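Local coordinates for In2-1 family protein, glutathione transferase lambda3 (Populus trichocarpa, PDB 4PQI) that probably acts as a glutathione-dependent thiol transferase of the plant lambda class, holding glutathione in a glutathione transferase fold, at residues F164-G167 against G172-F175; A23-L28 against P71-E76; G144-E149 against F197-T202. One frame throughout, in Å; residues are numbered along the deposited sequence.

Contact 1 of 3, residues F164-G167 against G172-F175; sequences FDDG and GKEF. With CA (calcium ion), chain C; CA (calcium ion), chain D.
The D166 carboxylate has the backbone N of K173 above its plane, 71° out of it. That N-H gives its hydrogen bond to OD1, 2.9 Å away, and OD1 also lies 3.2 Å from K173 CB. The other oxygen, OD2, rests against G172 CA. With chi1 at 53°, D166 tucks CG in between N and C of its own backbone, and this swings the carboxylate back over the start of 172-175. OD1 has a second partner, K120, in a salt bridge. F164 touches G172 with CB alone, at 3.9 Å from G172 CA, and the ring points off from 172-175. Two glycines allow the close approach. A side chain on G167 would strike G172 O and K173 CA, and one on G172 would strike D166 OD2. Both also have backbone angles that suit a residue without a CB.

The first segment supplies ligands to two calcium ions. One is bound by F164 O at 2.4 Å, by G167 O at 2.5 Å and by four waters. The other is gripped by both carboxylate oxygens of D165, and H162 O binds it too. Water 1 joins the two sites: it coordinates the first ion and donates to D165 OD1. Thus 164-167 carries calcium ligands and 172-175 packs against its back, both in the surface loop between helices 151-160 and 177-197 of the helical C-terminal domain.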
ATOM      1  N   PHE A 164       6.323  18.373   9.442  1.00 39.08           N
ATOM      2  CA  PHE A 164       6.172  19.375   8.393  1.00 43.17           C
ATOM      3  C   PHE A 164       4.787  20.030   8.469  1.00 47.43           C
ATOM      4  O   PHE A 164       3.755  19.349   8.376  1.00 46.58           O
ATOM      5  CB  PHE A 164       6.472  18.757   7.007  1.00 39.09           C
ATOM      6  CG  PHE A 164       7.898  18.284   6.863  1.00 42.11           C
ATOM      7  CD1 PHE A 164       8.932  19.198   6.710  1.00 46.69           C
ATOM      8  CD2 PHE A 164       8.213  16.928   6.927  1.00 41.89           C
ATOM      9  CE1 PHE A 164      10.258  18.775   6.597  1.00 44.42           C
ATOM     10  CE2 PHE A 164       9.534  16.491   6.819  1.00 42.58           C
ATOM     11  CZ  PHE A 164      10.565  17.425   6.653  1.00 42.99           C
ATOM     12  N   ASP A 165       4.766  21.349   8.652  1.00 47.94           N
ATOM     13  CA  ASP A 165       3.509  22.060   8.900  1.00 50.76           C
ATOM     14  C   ASP A 165       2.913  22.770   7.688  1.00 51.89           C
ATOM     15  O   ASP A 165       2.115  23.695   7.828  1.00 53.00           O
ATOM     16  CB  ASP A 165       3.680  23.046  10.046  1.00 48.08           C
ATOM     17  CG  ASP A 165       4.030  22.355  11.334  1.00 46.11           C
ATOM     18  OD1 ASP A 165       3.858  21.114  11.396  1.00 46.75           O
ATOM     19  OD2 ASP A 165       4.469  23.041  12.268  1.00 47.24           O
ATOM     20  N   ASP A 166       3.286  22.314   6.506  1.00 50.63           N
ATOM     21  CA  ASP A 166       2.774  22.903   5.277  1.00 54.13           C
ATOM     22  C   ASP A 166       1.698  22.019   4.634  1.00 49.55           C
ATOM     23  O   ASP A 166       1.326  22.230   3.485  1.00 50.54           O
ATOM     24  CB  ASP A 166       3.920  23.136   4.293  1.00 59.27           C
ATOM     25  CG  ASP A 166       4.751  21.883   4.054  1.00 60.88           C
ATOM     26  OD1 ASP A 166       4.890  21.472   2.886  1.00 62.77           O
ATOM     27  OD2 ASP A 166       5.276  21.310   5.031  1.00 62.61           O
ATOM     28  N   GLY A 167       1.200  21.032   5.374  1.00 43.37           N
ATOM     29  CA  GLY A 167       0.141  20.175   4.863  1.00 40.86           C
ATOM     30  C   GLY A 167      -0.039  18.910   5.677  1.00 47.50           C
ATOM     31  O   GLY A 167       0.770  18.618   6.557  1.00 47.69           O
ATOM     32  N   GLY A 172       4.261  16.774   4.435  1.00 42.69           N
ATOM     33  CA  GLY A 172       3.670  18.104   4.415  1.00 42.26           C
ATOM     34  C   GLY A 172       2.637  18.355   3.330  1.00 42.11           C
ATOM     35  O   GLY A 172       1.609  17.680   3.260  1.00 41.47           O
ATOM     36  N   LYS A 173       2.934  19.330   2.478  1.00 42.58           N
ATOM     37  CA  LYS A 173       2.041  19.766   1.410  1.00 48.88           C
ATOM     38  C   LYS A 173       1.610  18.651   0.437  1.00 49.64           C
ATOM     39  O   LYS A 173       0.426  18.506   0.130  1.00 51.50           O
ATOM     40  CB  LYS A 173       2.734  20.900   0.648  1.00 52.60           C
ATOM     41  CG  LYS A 173       1.927  21.588  -0.437  1.00 57.63           C
ATOM     42  CD  LYS A 173       2.670  22.849  -0.889  1.00 63.43           C
ATOM     43  CE  LYS A 173       2.480  23.125  -2.379  1.00 69.46           C
ATOM     44  NZ  LYS A 173       3.073  22.054  -3.243  1.00 70.38           N
ATOM     45  N   GLU A 174       2.564  17.864  -0.045  1.00 48.73           N
ATOM     46  CA  GLU A 174       2.289  16.955  -1.153  1.00 51.78           C
ATOM     47  C   GLU A 174       2.117  15.496  -0.723  1.00 47.16           C
ATOM     48  O   GLU A 174       2.879  14.981   0.086  1.00 47.56           O
ATOM     49  CB  GLU A 174       3.393  17.048  -2.223  1.00 57.68           C
ATOM     50  CG  GLU A 174       4.041  18.423  -2.393  1.00 65.23           C
ATOM     51  CD  GLU A 174       5.181  18.702  -1.389  1.00 72.48           C
ATOM     52  OE1 GLU A 174       5.214  18.099  -0.280  1.00 70.67           O
ATOM     53  OE2 GLU A 174       6.048  19.544  -1.714  1.00 75.22           O
ATOM     54  N   PHE A 175       1.107  14.840  -1.285  1.00 46.95           N
ATOM     55  CA  PHE A 175       0.948  13.387  -1.208  1.00 47.32           C
ATOM     56  C   PHE A 175       2.225  12.722  -1.756  1.00 45.85           C
ATOM     57  O   PHE A 175       2.771  13.156  -2.784  1.00 44.36           O
ATOM     58  CB  PHE A 175      -0.281  13.002  -2.046  1.00 47.07           C
ATOM     59  CG  PHE A 175      -0.662  11.545  -1.989  1.00 46.04           C
ATOM     60  CD1 PHE A 175      -0.972  10.931  -0.784  1.00 45.92           C
ATOM     61  CD2 PHE A 175      -0.782  10.808  -3.163  1.00 45.73           C
ATOM     62  CE1 PHE A 175      -1.359   9.600  -0.747  1.00 42.41           C
ATOM     63  CE2 PHE A 175      -1.161   9.481  -3.134  1.00 44.86           C
ATOM     64  CZ  PHE A 175      -1.449   8.874  -1.921  1.00 43.22           C
TER
HETATM   65 CA    CA C 302       1.514  18.595   8.976  1.00 54.04          CA
HETATM   66 CA    CA D 303       4.944  21.128  13.714  1.00 42.38          CA
HETATM   67  O   HOH W   1       1.970  19.398  11.177  1.00 39.39           O
HETATM   68  O   HOH W   2      -0.247  17.301   9.704  1.00 53.53           O
HETATM   69  O   HOH W   3       0.073  20.687   8.792  1.00 39.92           O
HETATM   70  O   HOH W   4       2.309  16.414   8.091  1.00 43.39           O
HETATM   71  O   HOH W   5       2.518  20.907  14.447  1.00 42.56           O

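Contact 2 of 3, residues A23-L28 against P71-E76; sequences AEQPPL and PAWYPE
W73 turns CG between its backbone N and its carbonyl carbon (chi1 53°), which sends the indole out from helix 73-78 to Q25. Q25 meets it with CG anti to the backbone N (chi1 -178°) and an extended chain that runs across the ring. Q25 CB sits 3.5 Å from the centroid of the five-membered ring, almost on its normal, a CH-pi contact. Q25 CG follows over the same face, 3.5 Å from W73 CD2. The amide of Q25 lies nearly parallel to the indole, with the two planes 7° apart. P71 CB covers the opposite face near the rim, so the ring is clamped between a glutamine chain and a proline.

The ring N-H faces the other segment. W73 NE1 donates to A23 O at 2.9 Å, nearly straight. The oxygen is in the ring plane, while the donor stands above the carbonyl plane of A23. Farther round, P26 CD comes to W73 CH2 at 3.6 Å, and the proline and indole meet at about a right angle. Were W73 an alanine, A23 O would probably lose this donor, and a gap would be likely to open between Q25, P26 and P71.

The loop thereby lies along the outside of the N-terminal thioredoxin-like domain. Q25 also touches K77 and V78 of helix 73-78. W73 packs on Y36 and P26 on K34, both of strand 33-37, and P27 O accepts from K34 NZ.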
ATOM      1  N   ALA A  23      -5.656 -21.267 -14.281  1.00 39.54           N
ATOM      2  CA  ALA A  23      -5.590 -20.183 -15.278  1.00 45.58           C
ATOM      3  C   ALA A  23      -4.356 -20.236 -16.194  1.00 44.19           C
ATOM      4  O   ALA A  23      -3.265 -20.658 -15.792  1.00 41.41           O
ATOM      5  CB  ALA A  23      -5.678 -18.821 -14.608  1.00 46.23           C
ATOM      6  N   GLU A  24      -4.542 -19.781 -17.429  1.00 44.08           N
ATOM      7  CA  GLU A  24      -3.444 -19.699 -18.374  1.00 44.64           C
ATOM      8  C   GLU A  24      -2.462 -18.652 -17.898  1.00 40.57           C
ATOM      9  O   GLU A  24      -2.829 -17.672 -17.239  1.00 36.50           O
ATOM     10  CB  GLU A  24      -3.936 -19.312 -19.766  1.00 48.50           C
ATOM     11  CG  GLU A  24      -4.882 -20.314 -20.378  1.00 53.08           C
ATOM     12  CD  GLU A  24      -4.137 -21.393 -21.116  1.00 61.09           C
ATOM     13  OE1 GLU A  24      -3.925 -22.479 -20.532  1.00 63.46           O
ATOM     14  OE2 GLU A  24      -3.749 -21.145 -22.280  1.00 62.28           O
ATOM     15  N   GLN A  25      -1.208 -18.848 -18.257  1.00 40.87           N
ATOM     16  CA  GLN A  25      -0.185 -17.897 -17.887  1.00 38.35           C
ATOM     17  C   GLN A  25      -0.094 -16.788 -18.947  1.00 41.17           C
ATOM     18  O   GLN A  25      -0.035 -17.096 -20.140  1.00 42.82           O
ATOM     19  CB  GLN A  25       1.154 -18.619 -17.754  1.00 34.80           C
ATOM     20  CG  GLN A  25       2.273 -17.668 -17.308  1.00 31.82           C
ATOM     21  CD  GLN A  25       3.650 -18.311 -17.306  1.00 36.94           C
ATOM     22  OE1 GLN A  25       3.791 -19.501 -17.570  1.00 40.19           O
ATOM     23  NE2 GLN A  25       4.680 -17.510 -17.016  1.00 36.17           N
ATOM     24  N   PRO A  26      -0.100 -15.503 -18.522  1.00 42.77           N
ATOM     25  CA  PRO A  26       0.144 -14.383 -19.452  1.00 46.79           C
ATOM     26  C   PRO A  26       1.527 -14.526 -20.072  1.00 44.39           C
ATOM     27  O   PRO A  26       2.406 -15.082 -19.416  1.00 44.24           O
ATOM     28  CB  PRO A  26       0.148 -13.151 -18.544  1.00 44.39           C
ATOM     29  CG  PRO A  26      -0.510 -13.584 -17.270  1.00 43.30           C
ATOM     30  CD  PRO A  26      -0.200 -15.044 -17.123  1.00 39.90           C
ATOM     31  N   PRO A  27       1.707 -14.067 -21.316  1.00 46.26           N
ATOM     32  CA  PRO A  27       2.995 -14.174 -22.008  1.00 45.08           C
ATOM     33  C   PRO A  27       4.094 -13.538 -21.154  1.00 41.35           C
ATOM     34  O   PRO A  27       3.911 -12.425 -20.673  1.00 42.76           O
ATOM     35  CB  PRO A  27       2.761 -13.370 -23.286  1.00 45.17           C
ATOM     36  CG  PRO A  27       1.305 -13.481 -23.528  1.00 49.34           C
ATOM     37  CD  PRO A  27       0.667 -13.478 -22.174  1.00 47.69           C
ATOM     38  N   LEU A  28       5.190 -14.260 -20.939  1.00 39.60           N
ATOM     39  CA  LEU A  28       6.258 -13.804 -20.057  1.00 38.03           C
ATOM     40  C   LEU A  28       7.375 -13.167 -20.886  1.00 37.34           C
ATOM     41  O   LEU A  28       7.867 -13.772 -21.825  1.00 38.23           O
ATOM     42  CB  LEU A  28       6.800 -14.985 -19.239  1.00 34.64           C
ATOM     43  CG  LEU A  28       8.000 -14.671 -18.349  1.00 32.98           C
ATOM     44  CD1 LEU A  28       7.592 -13.648 -17.294  1.00 33.50           C
ATOM     45  CD2 LEU A  28       8.554 -15.940 -17.674  1.00 33.25           C
ATOM     46  N   PRO A  71      -1.926 -20.178  -9.406  1.00 35.33           N
ATOM     47  CA  PRO A  71      -1.327 -21.016 -10.450  1.00 35.80           C
ATOM     48  C   PRO A  71       0.115 -21.347 -10.090  1.00 37.07           C
ATOM     49  O   PRO A  71       0.873 -20.464  -9.653  1.00 36.87           O
ATOM     50  CB  PRO A  71      -1.359 -20.126 -11.693  1.00 38.88           C
ATOM     51  CG  PRO A  71      -2.260 -18.984 -11.364  1.00 37.84           C
ATOM     52  CD  PRO A  71      -2.238 -18.822  -9.881  1.00 35.60           C
ATOM     53  N   ALA A  72       0.456 -22.623 -10.226  1.00 35.11           N
ATOM     54  CA  ALA A  72       1.794 -23.123  -9.982  1.00 37.24           C
ATOM     55  C   ALA A  72       2.837 -22.423 -10.862  1.00 37.81           C
ATOM     56  O   ALA A  72       4.005 -22.333 -10.475  1.00 37.42           O
ATOM     57  CB  ALA A  72       1.838 -24.653 -10.214  1.00 34.85           C
ATOM     58  N   TRP A  73       2.433 -21.937 -12.039  1.00 34.96           N
ATOM     59  CA  TRP A  73       3.399 -21.264 -12.920  1.00 36.34           C
ATOM     60  C   TRP A  73       3.992 -19.985 -12.322  1.00 34.77           C
ATOM     61  O   TRP A  73       5.018 -19.473 -12.785  1.00 34.23           O
ATOM     62  CB  TRP A  73       2.823 -20.985 -14.323  1.00 33.94           C
ATOM     63  CG  TRP A  73       1.503 -20.247 -14.422  1.00 29.19           C
ATOM     64  CD1 TRP A  73       0.300 -20.780 -14.838  1.00 32.88           C
ATOM     65  CD2 TRP A  73       1.240 -18.849 -14.153  1.00 30.27           C
ATOM     66  NE1 TRP A  73      -0.679 -19.816 -14.814  1.00 32.52           N
ATOM     67  CE2 TRP A  73      -0.133 -18.626 -14.400  1.00 32.25           C
ATOM     68  CE3 TRP A  73       2.027 -17.776 -13.711  1.00 34.05           C
ATOM     69  CZ2 TRP A  73      -0.731 -17.380 -14.237  1.00 31.99           C
ATOM     70  CZ3 TRP A  73       1.422 -16.526 -13.537  1.00 34.95           C
ATOM     71  CH2 TRP A  73       0.059 -16.344 -13.805  1.00 36.71           C
ATOM     72  N   TYR A  74       3.355 -19.458 -11.290  1.00 36.19           N
ATOM     73  CA  TYR A  74       3.868 -18.228 -10.695  1.00 38.48           C
ATOM     74  C   TYR A  74       5.211 -18.446  -9.935  1.00 34.99           C
ATOM     75  O   TYR A  74       6.223 -17.821 -10.277  1.00 30.49           O
ATOM     76  CB  TYR A  74       2.777 -17.500  -9.886  1.00 34.37           C
ATOM     77  CG  TYR A  74       3.247 -16.191  -9.305  1.00 34.29           C
ATOM     78  CD1 TYR A  74       3.505 -15.102 -10.131  1.00 35.37           C
ATOM     79  CD2 TYR A  74       3.429 -16.042  -7.937  1.00 32.67           C
ATOM     80  CE1 TYR A  74       3.959 -13.898  -9.618  1.00 37.66           C
ATOM     81  CE2 TYR A  74       3.874 -14.828  -7.398  1.00 39.14           C
ATOM     82  CZ  TYR A  74       4.136 -13.766  -8.249  1.00 39.03           C
ATOM     83  OH  TYR A  74       4.575 -12.576  -7.753  1.00 39.36           O
ATOM     84  N   PRO A  75       5.244 -19.354  -8.936  1.00 36.77           N
ATOM     85  CA  PRO A  75       6.563 -19.610  -8.346  1.00 38.15           C
ATOM     86  C   PRO A  75       7.498 -20.345  -9.295  1.00 41.02           C
ATOM     87  O   PRO A  75       8.702 -20.093  -9.247  1.00 35.80           O
ATOM     88  CB  PRO A  75       6.247 -20.500  -7.133  1.00 36.02           C
ATOM     89  CG  PRO A  75       4.949 -21.099  -7.436  1.00 37.95           C
ATOM     90  CD  PRO A  75       4.180 -20.082  -8.217  1.00 37.65           C
ATOM     91  N   GLU A  76       6.961 -21.219 -10.149  1.00 39.10           N
ATOM     92  CA  GLU A  76       7.806 -22.022 -11.022  1.00 43.09           C
ATOM     93  C   GLU A  76       8.396 -21.228 -12.186  1.00 40.60           C
ATOM     94  O   GLU A  76       9.534 -21.433 -12.547  1.00 40.44           O
ATOM     95  CB  GLU A  76       7.049 -23.250 -11.545  1.00 46.54           C
ATOM     96  CG  GLU A  76       6.711 -24.279 -10.469  1.00 55.99           C
ATOM     97  CD  GLU A  76       5.928 -25.486 -11.013  1.00 61.36           C
ATOM     98  OE1 GLU A  76       5.888 -25.674 -12.254  1.00 65.04           O
ATOM     99  OE2 GLU A  76       5.351 -26.241 -10.195  1.00 55.89           O
TER

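Contact 3 of 3, residues G144-E149 against F197-T202; sequences GDLAKE and FKYDIT. Unlike the reference sequence in segment 197-202: T202 (reference Ala).
F197 comes first; L146 CD1 lies 3.4 Å from its CB and also near ring atom CG. The same methyl lies oblique to the F197 ring, which packs edge-to-face with F192. K198 then takes a positive phi (57°) and turns the chain out of helix 177-197. This brings Y199 round to L146. Y199 has CG anti to its backbone N (chi1 -179°), which turns the ring beside L146, with L146 CB over its face in a CH-pi contact, 4.3 Å from the centroid. L146 CD1 also touches Y199 CB at 3.7 Å. Y199 CE1 also comes within 4.5 Å of A147 CB. At its far end Y199 OH is hydrogen-bonded to R205.

D200 forms an Asx turn: OD1 accepts from T202 N at 2.8 Å. I201 packs back on helix 177-197. T202 OG1 donates to the same D200 OD1 at 2.6 Å, from the same face of the carboxylate as T202 N. T202 departs from the reference sequence, which has alanine here.

No hydrogen bond crosses between the segments. D145 caps its own short helix through weak bonds, and D200 serves its own turn. The union of the two segments is therefore apolar, with L146 as the shared side chain.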
ATOM      1  N   GLY A 144      -2.800  -8.327  23.577  1.00 65.33           N
ATOM      2  CA  GLY A 144      -2.428  -7.575  24.759  1.00 68.23           C
ATOM      3  C   GLY A 144      -3.223  -6.301  24.950  1.00 70.24           C
ATOM      4  O   GLY A 144      -4.222  -6.071  24.266  1.00 70.52           O
ATOM      5  N   ASP A 145      -2.778  -5.474  25.893  1.00 69.47           N
ATOM      6  CA  ASP A 145      -3.376  -4.164  26.103  1.00 64.37           C
ATOM      7  C   ASP A 145      -3.012  -3.279  24.916  1.00 58.85           C
ATOM      8  O   ASP A 145      -1.839  -2.939  24.717  1.00 54.46           O
ATOM      9  CB  ASP A 145      -2.866  -3.555  27.408  1.00 67.02           C
ATOM     10  CG  ASP A 145      -3.649  -2.325  27.826  1.00 70.93           C
ATOM     11  OD1 ASP A 145      -4.272  -2.360  28.910  1.00 76.06           O
ATOM     12  OD2 ASP A 145      -3.639  -1.321  27.084  1.00 68.83           O
ATOM     13  N   LEU A 146      -4.014  -2.909  24.124  1.00 56.58           N
ATOM     14  CA  LEU A 146      -3.757  -2.259  22.840  1.00 56.50           C
ATOM     15  C   LEU A 146      -3.101  -0.888  22.964  1.00 54.42           C
ATOM     16  O   LEU A 146      -2.248  -0.533  22.155  1.00 53.59           O
ATOM     17  CB  LEU A 146      -5.039  -2.157  22.020  1.00 58.37           C
ATOM     18  CG  LEU A 146      -5.500  -3.443  21.337  1.00 61.05           C
ATOM     19  CD1 LEU A 146      -6.782  -3.163  20.608  1.00 62.67           C
ATOM     20  CD2 LEU A 146      -4.448  -3.968  20.372  1.00 57.57           C
ATOM     21  N   ALA A 147      -3.505  -0.124  23.978  1.00 55.61           N
ATOM     22  CA  ALA A 147      -2.951   1.208  24.203  1.00 52.04           C
ATOM     23  C   ALA A 147      -1.460   1.160  24.558  1.00 55.03           C
ATOM     24  O   ALA A 147      -0.710   2.079  24.226  1.00 56.56           O
ATOM     25  CB  ALA A 147      -3.744   1.941  25.291  1.00 48.09           C
ATOM     26  N   LYS A 148      -1.042   0.093  25.239  1.00 55.31           N
ATOM     27  CA  LYS A 148       0.360  -0.108  25.595  1.00 55.28           C
ATOM     28  C   LYS A 148       1.128  -0.704  24.433  1.00 56.57           C
ATOM     29  O   LYS A 148       2.281  -0.346  24.196  1.00 56.53           O
ATOM     30  CB  LYS A 148       0.498  -1.060  26.788  1.00 53.55           C
ATOM     31  CG  LYS A 148      -0.163  -0.566  28.045  1.00 58.29           C
ATOM     32  CD  LYS A 148       0.060  -1.523  29.202  1.00 63.10           C
ATOM     33  CE  LYS A 148      -0.765  -1.120  30.411  1.00 64.65           C
ATOM     34  NZ  LYS A 148      -0.571  -2.087  31.516  1.00 72.41           N
ATOM     35  N   GLU A 149       0.485  -1.630  23.723  1.00 57.45           N
ATOM     36  CA  GLU A 149       1.161  -2.427  22.702  1.00 56.15           C
ATOM     37  C   GLU A 149       1.115  -1.804  21.312  1.00 52.65           C
ATOM     38  O   GLU A 149       2.133  -1.722  20.639  1.00 56.06           O
ATOM     39  CB  GLU A 149       0.588  -3.844  22.673  1.00 61.78           C
ATOM     40  CG  GLU A 149       0.754  -4.604  23.976  1.00 70.78           C
ATOM     41  CD  GLU A 149       2.207  -4.917  24.297  1.00 77.43           C
ATOM     42  OE1 GLU A 149       3.032  -4.991  23.355  1.00 77.40           O
ATOM     43  OE2 GLU A 149       2.520  -5.096  25.496  1.00 82.37           O
ATOM     44  N   PHE A 197     -11.874  -4.861  18.664  1.00 56.28           N
ATOM     45  CA  PHE A 197     -11.368  -4.512  19.993  1.00 57.58           C
ATOM     46  C   PHE A 197     -11.966  -3.235  20.594  1.00 57.98           C
ATOM     47  O   PHE A 197     -11.626  -2.857  21.720  1.00 60.62           O
ATOM     48  CB  PHE A 197      -9.844  -4.418  19.965  1.00 58.04           C
ATOM     49  CG  PHE A 197      -9.171  -5.690  19.531  1.00 60.88           C
ATOM     50  CD1 PHE A 197      -8.812  -6.650  20.462  1.00 62.84           C
ATOM     51  CD2 PHE A 197      -8.913  -5.935  18.186  1.00 59.80           C
ATOM     52  CE1 PHE A 197      -8.204  -7.831  20.060  1.00 63.39           C
ATOM     53  CE2 PHE A 197      -8.310  -7.109  17.783  1.00 59.25           C
ATOM     54  CZ  PHE A 197      -7.954  -8.057  18.721  1.00 60.83           C
ATOM     55  N   LYS A 198     -12.858  -2.585  19.851  1.00 54.48           N
ATOM     56  CA  LYS A 198     -13.427  -1.302  20.261  1.00 58.98           C
ATOM     57  C   LYS A 198     -12.327  -0.275  20.505  1.00 58.72           C
ATOM     58  O   LYS A 198     -12.384   0.498  21.454  1.00 60.16           O
ATOM     59  CB  LYS A 198     -14.271  -1.466  21.518  1.00 62.99           C
ATOM     60  CG  LYS A 198     -15.273  -2.590  21.434  1.00 64.61           C
ATOM     61  CD  LYS A 198     -15.618  -3.093  22.812  1.00 69.71           C
ATOM     62  CE  LYS A 198     -16.300  -4.438  22.717  1.00 72.82           C
ATOM     63  NZ  LYS A 198     -16.558  -5.009  24.055  1.00 74.88           N
ATOM     64  N   TYR A 199     -11.314  -0.290  19.651  1.00 53.78           N
ATOM     65  CA  TYR A 199     -10.192   0.628  19.781  1.00 53.74           C
ATOM     66  C   TYR A 199     -10.149   1.569  18.583  1.00 53.62           C
ATOM     67  O   TYR A 199      -9.990   1.137  17.442  1.00 55.76           O
ATOM     68  CB  TYR A 199      -8.884  -0.155  19.932  1.00 52.56           C
ATOM     69  CG  TYR A 199      -7.646   0.696  20.106  1.00 55.23           C
ATOM     70  CD1 TYR A 199      -7.298   1.197  21.353  1.00 55.98           C
ATOM     71  CD2 TYR A 199      -6.826   0.990  19.026  1.00 55.40           C
ATOM     72  CE1 TYR A 199      -6.168   1.966  21.520  1.00 55.93           C
ATOM     73  CE2 TYR A 199      -5.692   1.763  19.178  1.00 56.59           C
ATOM     74  CZ  TYR A 199      -5.371   2.248  20.430  1.00 55.36           C
ATOM     75  OH  TYR A 199      -4.246   3.007  20.590  1.00 53.88           O
ATOM     76  N   ASP A 200     -10.325   2.858  18.857  1.00 53.23           N
ATOM     77  CA  ASP A 200     -10.300   3.896  17.835  1.00 50.55           C
ATOM     78  C   ASP A 200      -8.879   4.459  17.769  1.00 48.67           C
ATOM     79  O   ASP A 200      -8.409   5.115  18.703  1.00 49.63           O
ATOM     80  CB  ASP A 200     -11.302   5.004  18.190  1.00 54.50           C
ATOM     81  CG  ASP A 200     -11.403   6.090  17.118  1.00 53.61           C
ATOM     82  OD1 ASP A 200     -10.608   6.084  16.163  1.00 54.10           O
ATOM     83  OD2 ASP A 200     -12.276   6.972  17.249  1.00 53.90           O
ATOM     84  N   ILE A 201      -8.202   4.201  16.659  1.00 42.90           N
ATOM     85  CA  ILE A 201      -6.812   4.641  16.507  1.00 41.63           C
ATOM     86  C   ILE A 201      -6.734   6.161  16.362  1.00 45.57           C
ATOM     87  O   ILE A 201      -5.668   6.753  16.572  1.00 44.74           O
ATOM     88  CB  ILE A 201      -6.108   3.964  15.323  1.00 44.65           C
ATOM     89  CG1 ILE A 201      -6.791   4.318  14.001  1.00 47.09           C
ATOM     90  CG2 ILE A 201      -6.063   2.460  15.519  1.00 45.79           C
ATOM     91  CD1 ILE A 201      -5.990   3.892  12.781  1.00 44.99           C
ATOM     92  N   THR A 202      -7.861   6.794  16.026  1.00 44.01           N
ATOM     93  CA  THR A 202      -7.883   8.241  15.823  1.00 46.22           C
ATOM     94  C   THR A 202      -8.116   9.016  17.114  1.00 49.10           C
ATOM     95  O   THR A 202      -7.969  10.230  17.130  1.00 49.64           O
ATOM     96  CB  THR A 202      -8.923   8.708  14.755  1.00 51.90           C
ATOM     97  OG1 THR A 202     -10.264   8.474  15.217  1.00 52.36           O
ATOM     98  CG2 THR A 202      -8.699   8.012  13.425  1.00 54.07           C
TER

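From the N terminus, contact 2 closes first. It brings the loop 23-28 against 71-76, on helix 73-78, and encloses strands 33-37 and 60-64 with helix 42-54. It closes before strands 86-89 and 92-95 complete the sheet. Contact 3 opens at 144-149 and closes at 197-202, joining a short helix to the turn after helix 177-197. Contact 1 falls within that span and closes a much smaller loop between helices 151-160 and 177-197. No two contacts cross. Contacts 1 and 3 have centres 28 Å apart and lie in the C-terminal domain. Contact 2 lies across the chain's centre from both, on the thioredoxin-like side.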